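Local coordinates for protein ORF48 (Lactococcus phage TP901-1, PDB 3U6X) that probably acts as the upper protein of the phage baseplate, with an immunoglobulin-like domain that packs against chains of another protein in the assembly, at residues Y21-G26 with K83-L88. Sequence-based numbering, arbitrary orientation.
Sequences YKNAIG and KETQVL
Tyr21 and Val87 pair across 16-22 and 86-92, adjacent antiparallel strands of the immunoglobulin-like domain, where both give way to loops. Backbone bonds set the register. Tyr21 N donates to Val87 O at 3.2 Å, and Val87 N returns a bond to Tyr21 O at 2.9 Å. Beyond this hydrogen-bonded pair, Lys22 faces Gln86 as a non-hydrogen-bonded pair. Asn23 N, already past its strand, then reaches Thr85 O at 3.0 Å. Lys22 CA adds a CA-H...O contact to Thr85 O at 3.2 Å. Thr85 lies in the type II' turn from Lys83 to Gln86, the turn of the beta hairpin formed by strands 78-83 and 86-92.

Apolar contact lies on the face of Tyr21 and Val87. The Tyr21 ring leans across Val87, with CE2 3.7 Å from Val87 CB. CG1 of Val87, anti to the backbone N (chi1 180°), meets the outer end of the ring, 3.5 Å from Tyr21 OH. Leu80 touches both side chains.

The other face carries Lys22 and Gln86. The Lys22 chain passes obliquely over Thr85, its CG 3.6 Å from Thr85 OG1. Gln86 bends at chi2 (62°), which brings its amide back over the Tyr21 backbone; its NE2 makes a weak hydrogen bond to Ser20 OG.

Past the strand ends, Asn23 and Thr85 lie side by side, with Asn23 OD1 3.7 Å from Thr85 CG2.

The Tyr21 hydroxyl is hydrogen-bonded to the backbone of another protein's chain, which also packs on Val87. The buried face thus joins the strand pair to a protein interface, while the Lys22 face is more polar and more open.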
# COMPACT_ATOMS: atom_id res chain seq x y z
N TYR V 21 45.53 -23.27 26.86
CA TYR V 21 46.23 -23.42 25.59
C TYR V 21 47.58 -22.69 25.59
O TYR V 21 47.79 -21.75 26.35
CB TYR V 21 45.36 -22.99 24.38
CG TYR V 21 44.70 -21.64 24.54
CD1 TYR V 21 43.44 -21.52 25.13
CD2 TYR V 21 45.34 -20.48 24.12
CE1 TYR V 21 42.86 -20.28 25.33
CE2 TYR V 21 44.76 -19.23 24.30
CZ TYR V 21 43.53 -19.13 24.92
OH TYR V 21 42.94 -17.90 25.10
N LYS V 22 48.47 -23.17 24.71
CA LYS V 22 49.84 -22.72 24.52
C LYS V 22 50.01 -22.15 23.10
O LYS V 22 49.35 -22.59 22.15
CB LYS V 22 50.75 -23.95 24.70
CG LYS V 22 52.24 -23.67 24.88
CD LYS V 22 53.05 -24.94 25.16
CE LYS V 22 53.08 -25.31 26.63
NZ LYS V 22 54.34 -26.00 27.02
N ASN V 23 50.96 -21.21 22.94
CA ASN V 23 51.34 -20.62 21.65
C ASN V 23 50.27 -19.84 20.89
O ASN V 23 50.34 -19.72 19.67
CB ASN V 23 52.10 -21.63 20.76
CG ASN V 23 53.52 -21.86 21.20
OD1 ASN V 23 54.25 -20.91 21.55
ND2 ASN V 23 53.95 -23.12 21.17
N ALA V 24 49.31 -19.24 21.61
CA ALA V 24 48.29 -18.44 20.96
C ALA V 24 48.96 -17.19 20.37
O ALA V 24 50.07 -16.84 20.76
CB ALA V 24 47.23 -18.04 21.99
N ILE V 25 48.31 -16.55 19.42
CA ILE V 25 48.78 -15.35 18.75
C ILE V 25 49.40 -14.34 19.74
O ILE V 25 48.77 -14.01 20.75
CB ILE V 25 47.56 -14.84 17.88
CG1 ILE V 25 47.83 -14.99 16.39
CG2 ILE V 25 46.94 -13.48 18.22
CD1 ILE V 25 47.62 -16.37 15.90
N GLY V 26 50.66 -13.97 19.51
CA GLY V 26 51.39 -13.01 20.32
C GLY V 26 51.97 -13.53 21.63
O GLY V 26 52.47 -12.72 22.42
N LYS V 83 51.23 -16.38 31.06
CA LYS V 83 52.55 -16.64 31.62
C LYS V 83 53.36 -17.20 30.45
O LYS V 83 53.28 -18.40 30.16
CB LYS V 83 52.49 -17.61 32.82
CG LYS V 83 53.82 -17.75 33.57
CD LYS V 83 53.71 -18.67 34.78
CE LYS V 83 54.97 -19.50 34.99
NZ LYS V 83 55.15 -20.55 33.94
N GLU V 84 54.07 -16.31 29.75
CA GLU V 84 54.91 -16.58 28.58
C GLU V 84 54.06 -17.12 27.42
O GLU V 84 53.24 -16.38 26.89
CB GLU V 84 56.14 -17.47 28.90
CG GLU V 84 57.01 -17.07 30.09
CD GLU V 84 57.82 -18.18 30.75
OE1 GLU V 84 57.34 -19.34 30.81
OE2 GLU V 84 58.92 -17.87 31.25
N THR V 85 54.21 -18.41 27.05
CA THR V 85 53.46 -19.07 25.98
C THR V 85 52.14 -19.67 26.46
O THR V 85 51.32 -20.05 25.63
CB THR V 85 54.32 -20.17 25.31
OG1 THR V 85 54.53 -21.28 26.19
CG2 THR V 85 55.64 -19.65 24.79
N GLN V 86 51.95 -19.79 27.77
CA GLN V 86 50.78 -20.42 28.39
C GLN V 86 49.68 -19.42 28.73
O GLN V 86 49.93 -18.38 29.35
CB GLN V 86 51.21 -21.26 29.61
CG GLN V 86 50.11 -22.08 30.29
CD GLN V 86 49.44 -23.16 29.46
OE1 GLN V 86 50.06 -23.79 28.58
NE2 GLN V 86 48.16 -23.40 29.80
N VAL V 87 48.44 -19.74 28.30
CA VAL V 87 47.25 -18.92 28.54
C VAL V 87 46.17 -19.74 29.25
O VAL V 87 45.96 -20.91 28.92
CB VAL V 87 46.70 -18.25 27.24
CG1 VAL V 87 45.46 -17.41 27.52
CG2 VAL V 87 47.76 -17.41 26.53
N LEU V 88 45.51 -19.12 30.24
CA LEU V 88 44.34 -19.59 30.97
C LEU V 88 43.22 -18.56 30.61
O LEU V 88 43.30 -17.38 30.95
CB LEU V 88 44.59 -19.68 32.49
CG LEU V 88 43.53 -20.43 33.32
CD1 LEU V 88 43.48 -21.93 32.96
CD2 LEU V 88 43.80 -20.25 34.80